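Glycoside hydrolase family 31 (Trueperella pyogenes, PDB 5I0F) degrades cycloalternan, a cyclic glucose oligosaccharide, probably by a retaining glycosidase mechanism that passes through a covalent glycosyl-enzyme intermediate. Local coordinates at residues A35-P40 with A89-Q94; H174-G179 with A550-I555; S194-Q199 with S517-S522. All coordinates share one frame; numbering follows the deposited sequence.

From the N terminus the chain first closes contact 1, where strands 31-37 and 91-97 pair within the N-terminal beta domain, its centre about 33 Å from that of the chain. Contacts 2 and 3 open only afterwards. Residues 174-179, an outer strand of a mixed sheet, meet the end of helix 537-551 some 370 residues later, so contact 2 closes a long loop spanning much of the TIM barrel; contact 3, joining 194-199 to 517-522, opens and closes within that span. Their centres lie about 13 Å apart and they touch, both fastening the beta-rich region ahead of the barrel to the barrel itself. Contact 1 remains separate, its nearest atoms about 18 Å from contact 3.

Contact 1. Residues A35-P40 with A89-Q94; sequences ATTSGP and ADNGWQ
Ala35 and Trp93 form a hydrogen-bonded pair where strands 31-37 and 91-97 of the N-terminal beta domain run antiparallel. Their backbones exchange two bonds: Trp93 N gives to Ala35 O at 2.9 Å, and Ala35 N returns a nearly straight bond to Trp93 O. Two residues on, Thr37 N donates to Asn91 O at 3.2 Å. Between these pairs Thr36 faces Gly92 in a non-hydrogen-bonded pair, where the CA atoms come within 4.5 Å and Thr36 CA makes a CH...O contact with Asn91 O. That carbonyl therefore receives both an N-H and a C-H from the partner strand, whereas Asn91 N, buried by the contact, has no partner in the model.

Side-chain packing is concentrated on the face that carries Ala35, Thr37, Asn91 and Trp93. Thr37 OG1 sits near the plane of the indole at its edge, 3.7 Å from Trp93 NE1, while Thr37 CG2 lies off the ring plane, near NE1 and CD1. The CB of Asn91 comes to 3.5 Å from Thr37 OG1, the two side chains crossing at about a right angle. Met44 of strand 41-49 packs against Ala35, Thr37 and Trp93. Thr36 points to the other face, its CG2 4.1 Å from Gly92 CA.

The side-chain polar contacts centre on Thr37. With chi1 at 58°, OG1 stands between the backbone N and the carbonyl carbon and donates to Gly39 O at 2.8 Å, tying the end of the strand to the following turn. A water weakly bridges OG1 and Trp93 NE1. The hydroxyl proton is thus committed to Gly39, and OG1 in turn accepts a weak bond from the water, so one threonine joins the strand end, the turn and the indole edge.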
# COMPACT_ATOMS: atom_id res chain seq x y z
N ALA A 35 9.25 -21.11 21.56
CA ALA A 35 8.49 -20.60 22.72
C ALA A 35 9.33 -19.55 23.41
O ALA A 35 10.55 -19.57 23.29
CB ALA A 35 8.14 -21.74 23.68
N THR A 36 8.68 -18.62 24.11
CA THR A 36 9.38 -17.65 24.92
C THR A 36 8.94 -17.77 26.39
O THR A 36 7.85 -18.27 26.70
CB THR A 36 9.13 -16.20 24.44
OG1 THR A 36 7.75 -15.88 24.59
CG2 THR A 36 9.54 -16.03 22.98
N THR A 37 9.82 -17.32 27.26
CA THR A 37 9.56 -17.21 28.68
C THR A 37 9.59 -15.73 29.09
O THR A 37 10.44 -14.97 28.61
CB THR A 37 10.60 -18.01 29.49
OG1 THR A 37 11.92 -17.53 29.19
CG2 THR A 37 10.54 -19.48 29.12
N SER A 38 8.65 -15.35 29.96
CA SER A 38 8.54 -13.97 30.45
C SER A 38 9.70 -13.60 31.35
O SER A 38 10.17 -12.46 31.34
CB SER A 38 7.22 -13.75 31.20
OG SER A 38 7.17 -14.52 32.39
N GLY A 39 10.16 -14.55 32.16
CA GLY A 39 11.33 -14.38 32.97
C GLY A 39 12.49 -15.18 32.44
O GLY A 39 12.35 -15.96 31.49
N PRO A 40 13.67 -15.02 33.06
CA PRO A 40 14.81 -15.86 32.70
C PRO A 40 14.69 -17.26 33.32
O PRO A 40 14.21 -17.41 34.50
CB PRO A 40 15.99 -15.09 33.28
CG PRO A 40 15.43 -14.41 34.49
CD PRO A 40 14.00 -14.09 34.16
N ALA A 89 13.54 -8.15 25.36
CA ALA A 89 13.17 -8.52 26.72
C ALA A 89 12.72 -9.99 26.81
O ALA A 89 12.90 -10.61 27.85
CB ALA A 89 12.08 -7.60 27.25
N ASP A 90 12.14 -10.51 25.73
CA ASP A 90 11.75 -11.93 25.65
C ASP A 90 12.96 -12.84 25.47
O ASP A 90 13.97 -12.46 24.87
CB ASP A 90 10.75 -12.20 24.51
CG ASP A 90 9.33 -11.75 24.83
OD1 ASP A 90 8.92 -11.76 26.02
OD2 ASP A 90 8.60 -11.42 23.87
N ASN A 91 12.84 -14.04 26.01
CA ASN A 91 13.88 -15.04 25.97
C ASN A 91 13.34 -16.18 25.12
O ASN A 91 12.45 -16.92 25.56
CB ASN A 91 14.19 -15.50 27.39
CG ASN A 91 14.57 -14.34 28.29
OD1 ASN A 91 13.83 -13.98 29.21
ND2 ASN A 91 15.72 -13.72 28.00
N GLY A 92 13.84 -16.27 23.90
CA GLY A 92 13.44 -17.30 22.97
C GLY A 92 14.14 -18.62 23.23
O GLY A 92 15.32 -18.64 23.57
N TRP A 93 13.39 -19.70 23.05
CA TRP A 93 13.90 -21.07 23.09
C TRP A 93 13.41 -21.79 21.85
O TRP A 93 12.33 -21.47 21.34
CB TRP A 93 13.35 -21.77 24.33
CG TRP A 93 13.88 -21.21 25.60
CD1 TRP A 93 13.40 -20.12 26.30
CD2 TRP A 93 14.98 -21.71 26.36
NE1 TRP A 93 14.13 -19.93 27.43
CE2 TRP A 93 15.12 -20.89 27.50
CE3 TRP A 93 15.86 -22.80 26.19
CZ2 TRP A 93 16.10 -21.11 28.45
CZ3 TRP A 93 16.85 -23.00 27.14
CH2 TRP A 93 16.97 -22.16 28.25
N GLN A 94 14.18 -22.76 21.37
CA GLN A 94 13.89 -23.42 20.10
C GLN A 94 14.36 -24.87 20.07
O GLN A 94 15.38 -25.23 20.67
CB GLN A 94 14.53 -22.63 18.96
CG GLN A 94 14.14 -23.09 17.57
CD GLN A 94 14.94 -22.39 16.49
OE1 GLN A 94 14.59 -21.29 16.06
NE2 GLN A 94 16.01 -23.03 16.03
O HOH W 1 15.19 -17.63 29.78

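Contact 2. Residues H174-G179 with A550-I555; sequences HVVGFG and AGACGI
The edge strand 174-179 turns a corner at Phe178 and brings Gly179 within 5.4 Å, CA to CA, of Ala550 at the end of helix 537-551. That helix, part of the TIM-barrel domain, ends in a Schellman motif: Ile555 N bonds to Ala550 O, Gly554 N bonds to Gly551 O, and Gly554 takes the positive phi of the C-prime residue. Ala550 O also accepts from Cys553 N, so two N-H groups grip it from opposite faces of its carbonyl plane. The type I turn from Gly551 to Gly554 presents Ala552 and Cys553 to the strand.

Two side chains carry the contact from the helix end. The methyl of Ala552 meets Val176 CG1 at 3.9 Å; this branch is anti to the valine backbone N, with chi1 at 178°. Phe655 also touches Val176, and Tyr656 touches Ala552, so helix 655-658 extends the apolar patch. Cys553 instead directs its sulfur into the corner of the strand, where SG lies 3.6 Å from Gly177 CA. Gly177 adopts backbone angles at which a side chain would collide with the carbonyl oxygen of Val176.

Outside the two segments, Gln217 NE2 bonds to both Val176 O and Ala552 O, joining the strand and the helix end through a third residue on strand 212-219. The direct polar link is slighter: Gly179 N donates a weak hydrogen bond to Cys553 SG at 3.3 Å, bent to 141° at the hydrogen.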
# COMPACT_ATOMS: atom_id res chain seq x y z
N HIS A 174 3.66 -12.01 -21.84
CA HIS A 174 4.12 -11.14 -20.78
C HIS A 174 3.01 -11.00 -19.75
O HIS A 174 1.82 -11.02 -20.10
CB HIS A 174 4.44 -9.78 -21.35
CG HIS A 174 5.41 -9.83 -22.47
ND1 HIS A 174 6.78 -9.80 -22.27
CD2 HIS A 174 5.23 -9.98 -23.80
CE1 HIS A 174 7.38 -9.88 -23.44
NE2 HIS A 174 6.47 -9.99 -24.38
N VAL A 175 3.39 -10.89 -18.48
CA VAL A 175 2.44 -10.88 -17.38
C VAL A 175 2.53 -9.54 -16.66
O VAL A 175 3.57 -9.18 -16.12
CB VAL A 175 2.69 -12.03 -16.38
CG1 VAL A 175 1.58 -12.07 -15.34
CG2 VAL A 175 2.76 -13.36 -17.11
N VAL A 176 1.44 -8.78 -16.68
CA VAL A 176 1.39 -7.47 -16.02
C VAL A 176 0.21 -7.44 -15.08
O VAL A 176 -0.91 -7.75 -15.46
CB VAL A 176 1.29 -6.33 -17.03
CG1 VAL A 176 1.21 -4.98 -16.32
CG2 VAL A 176 2.48 -6.36 -17.97
N GLY A 177 0.48 -7.06 -13.83
CA GLY A 177 -0.56 -6.93 -12.84
C GLY A 177 -0.09 -7.20 -11.43
O GLY A 177 1.04 -6.86 -11.03
N PHE A 178 -0.99 -7.85 -10.70
CA PHE A 178 -0.86 -8.12 -9.28
C PHE A 178 -0.89 -6.85 -8.42
O PHE A 178 -0.37 -6.86 -7.29
CB PHE A 178 0.37 -8.97 -8.99
CG PHE A 178 0.45 -10.22 -9.83
CD1 PHE A 178 -0.44 -11.26 -9.64
CD2 PHE A 178 1.44 -10.37 -10.79
CE1 PHE A 178 -0.37 -12.40 -10.39
CE2 PHE A 178 1.52 -11.54 -11.53
CZ PHE A 178 0.61 -12.55 -11.35
N GLY A 179 -1.52 -5.80 -8.96
CA GLY A 179 -1.66 -4.52 -8.28
C GLY A 179 -0.47 -3.61 -8.55
O GLY A 179 0.21 -3.73 -9.56
N ALA A 550 -0.03 0.02 -11.30
CA ALA A 550 -1.28 0.35 -10.60
C ALA A 550 -2.38 0.67 -11.64
O ALA A 550 -3.51 0.18 -11.54
CB ALA A 550 -1.08 1.50 -9.64
N GLY A 551 -2.01 1.46 -12.66
CA GLY A 551 -2.92 1.78 -13.77
C GLY A 551 -3.47 0.55 -14.48
O GLY A 551 -4.69 0.45 -14.76
N ALA A 552 -2.59 -0.43 -14.68
CA ALA A 552 -2.93 -1.68 -15.35
C ALA A 552 -3.84 -2.61 -14.52
O ALA A 552 -4.29 -3.64 -15.05
CB ALA A 552 -1.65 -2.41 -15.78
N CYS A 553 -4.13 -2.26 -13.27
CA CYS A 553 -5.12 -2.95 -12.45
C CYS A 553 -6.31 -2.06 -12.09
O CYS A 553 -7.14 -2.43 -11.25
CB CYS A 553 -4.44 -3.49 -11.19
SG CYS A 553 -3.08 -4.59 -11.64
N GLY A 554 -6.42 -0.92 -12.75
CA GLY A 554 -7.56 -0.04 -12.60
C GLY A 554 -7.46 1.02 -11.54
O GLY A 554 -8.48 1.62 -11.20
N ILE A 555 -6.26 1.28 -11.01
CA ILE A 555 -6.03 2.40 -10.10
C ILE A 555 -5.69 3.58 -10.98
O ILE A 555 -4.54 3.73 -11.43
CB ILE A 555 -4.88 2.11 -9.11
CG1 ILE A 555 -5.19 0.89 -8.22
CG2 ILE A 555 -4.59 3.33 -8.23
CD1 ILE A 555 -6.39 1.06 -7.31

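Contact 3. Residues S194-Q199 with S517-S522; sequences SVVFEQ and SGFTGS. With GLC (alpha-D-glucopyranose), chain B.
With chi1 at 169°, Val196 sets CG1 anti to its backbone N, which leaves CG2, beside that N, to meet the loop 517-522; there Phe519 holds its CG anti to its own backbone N (chi1 -156°). CG2 is 3.4 Å from Gly518 O and 4.0 Å from Phe519 CD1, approaching the ring obliquely. The other valine branch, CG1, reaches toward Ser517 CB. Further back along the segment, Ser194 O lies at the edge of the Phe519 ring, near its plane, 4.3 Å from CE1.

The barrel loop, which follows strand 513-515, is shaped by its own bonds. Phe519 opens a type II turn closed by Ser522 N to Phe519 O, and Ser522 OG accepts from Phe519 N at 3.0 Å. The ring also touches Pro214 of strand 212-219 and Val494 of helix 485-506.

Beyond the packed valine, Glu198 enters the glycan pocket. Its chain bends at chi2, and OE2 accepts a very short bond from glucose O6, at 2.5 Å, together with a weak one from O4. Arg516, just before the barrel segment, also bonds the sugar, as do Asp532 and His78, and forms a long, weak ion pair with Glu198 OE1. The segments themselves meet through van der Waals contacts, including two carbonyl oxygens, with no hydrogen bond across; sugar binding falls to Glu198, two residues on from Val196.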
# COMPACT_ATOMS: atom_id res chain seq x y z
N SER A 194 0.40 -11.62 -2.98
CA SER A 194 -0.54 -10.54 -2.84
C SER A 194 -1.11 -10.53 -1.43
O SER A 194 -2.09 -11.24 -1.12
CB SER A 194 -1.64 -10.63 -3.91
OG SER A 194 -1.08 -10.23 -5.17
N VAL A 195 -0.44 -9.74 -0.57
CA VAL A 195 -0.84 -9.50 0.81
C VAL A 195 -0.57 -8.02 1.10
O VAL A 195 0.49 -7.50 0.75
CB VAL A 195 -0.12 -10.44 1.81
CG1 VAL A 195 1.40 -10.25 1.85
CG2 VAL A 195 -0.69 -10.28 3.22
N VAL A 196 -1.54 -7.35 1.71
CA VAL A 196 -1.38 -5.94 2.01
C VAL A 196 -0.26 -5.84 3.07
O VAL A 196 -0.26 -6.58 4.06
CB VAL A 196 -2.69 -5.34 2.52
CG1 VAL A 196 -2.48 -3.95 3.08
CG2 VAL A 196 -3.74 -5.36 1.42
N PHE A 197 0.74 -5.00 2.82
CA PHE A 197 1.87 -4.87 3.76
C PHE A 197 2.49 -3.49 3.69
O PHE A 197 2.57 -2.89 2.60
CB PHE A 197 2.94 -5.94 3.47
CG PHE A 197 4.14 -5.83 4.37
CD1 PHE A 197 4.03 -6.14 5.72
CD2 PHE A 197 5.35 -5.39 3.91
CE1 PHE A 197 5.11 -6.05 6.57
CE2 PHE A 197 6.44 -5.28 4.76
CZ PHE A 197 6.33 -5.59 6.10
N GLU A 198 2.92 -2.98 4.84
CA GLU A 198 3.64 -1.72 4.88
C GLU A 198 5.15 -1.92 4.82
O GLU A 198 5.80 -2.16 5.83
CB GLU A 198 3.28 -0.89 6.12
CG GLU A 198 3.82 0.53 5.97
CD GLU A 198 4.34 1.18 7.23
OE1 GLU A 198 3.79 0.94 8.34
OE2 GLU A 198 5.27 2.01 7.09
N GLN A 199 5.71 -1.84 3.61
CA GLN A 199 7.15 -1.85 3.39
C GLN A 199 7.62 -0.41 3.37
O GLN A 199 7.31 0.33 2.41
CB GLN A 199 7.50 -2.58 2.09
CG GLN A 199 8.97 -2.53 1.69
CD GLN A 199 9.89 -3.06 2.75
OE1 GLN A 199 9.69 -4.15 3.28
NE2 GLN A 199 10.90 -2.28 3.09
N SER A 517 -2.64 2.32 0.70
CA SER A 517 -2.91 0.90 0.69
C SER A 517 -4.28 0.60 0.09
O SER A 517 -5.18 1.45 0.02
CB SER A 517 -2.74 0.26 2.07
OG SER A 517 -3.74 0.72 2.95
N GLY A 518 -4.40 -0.65 -0.33
CA GLY A 518 -5.60 -1.14 -0.99
C GLY A 518 -5.53 -2.59 -1.42
O GLY A 518 -4.56 -3.31 -1.14
N PHE A 519 -6.61 -3.01 -2.10
CA PHE A 519 -6.83 -4.37 -2.55
C PHE A 519 -7.90 -4.32 -3.66
O PHE A 519 -8.30 -3.23 -4.08
CB PHE A 519 -7.27 -5.28 -1.37
CG PHE A 519 -6.96 -6.75 -1.58
CD1 PHE A 519 -5.67 -7.21 -1.51
CD2 PHE A 519 -7.99 -7.65 -1.85
CE1 PHE A 519 -5.37 -8.57 -1.69
CE2 PHE A 519 -7.71 -9.00 -2.05
CZ PHE A 519 -6.41 -9.47 -1.98
N THR A 520 -8.31 -5.46 -4.17
CA THR A 520 -9.44 -5.54 -5.10
C THR A 520 -10.61 -4.74 -4.55
O THR A 520 -10.97 -4.90 -3.39
CB THR A 520 -9.86 -7.01 -5.28
OG1 THR A 520 -8.70 -7.82 -5.50
CG2 THR A 520 -10.83 -7.18 -6.42
N GLY A 521 -11.18 -3.85 -5.38
CA GLY A 521 -12.22 -2.91 -4.96
C GLY A 521 -11.76 -1.49 -4.69
O GLY A 521 -12.57 -0.56 -4.78
N SER A 522 -10.46 -1.30 -4.40
CA SER A 522 -9.89 0.04 -4.24
C SER A 522 -10.07 0.97 -5.45
O SER A 522 -10.10 2.20 -5.28
CB SER A 522 -8.42 -0.04 -3.82
OG SER A 522 -8.30 -0.60 -2.53
C1 GLC B . 7.56 6.76 9.21
C2 GLC B . 6.89 7.21 7.91
C3 GLC B . 5.42 6.80 7.90
C4 GLC B . 5.31 5.29 8.09
C5 GLC B . 5.98 4.95 9.42
C6 GLC B . 5.92 3.47 9.75
O2 GLC B . 7.03 8.62 7.77
O3 GLC B . 4.83 7.19 6.65
O4 GLC B . 3.93 4.89 8.06
O5 GLC B . 7.36 5.36 9.42
O6 GLC B . 6.79 2.69 8.91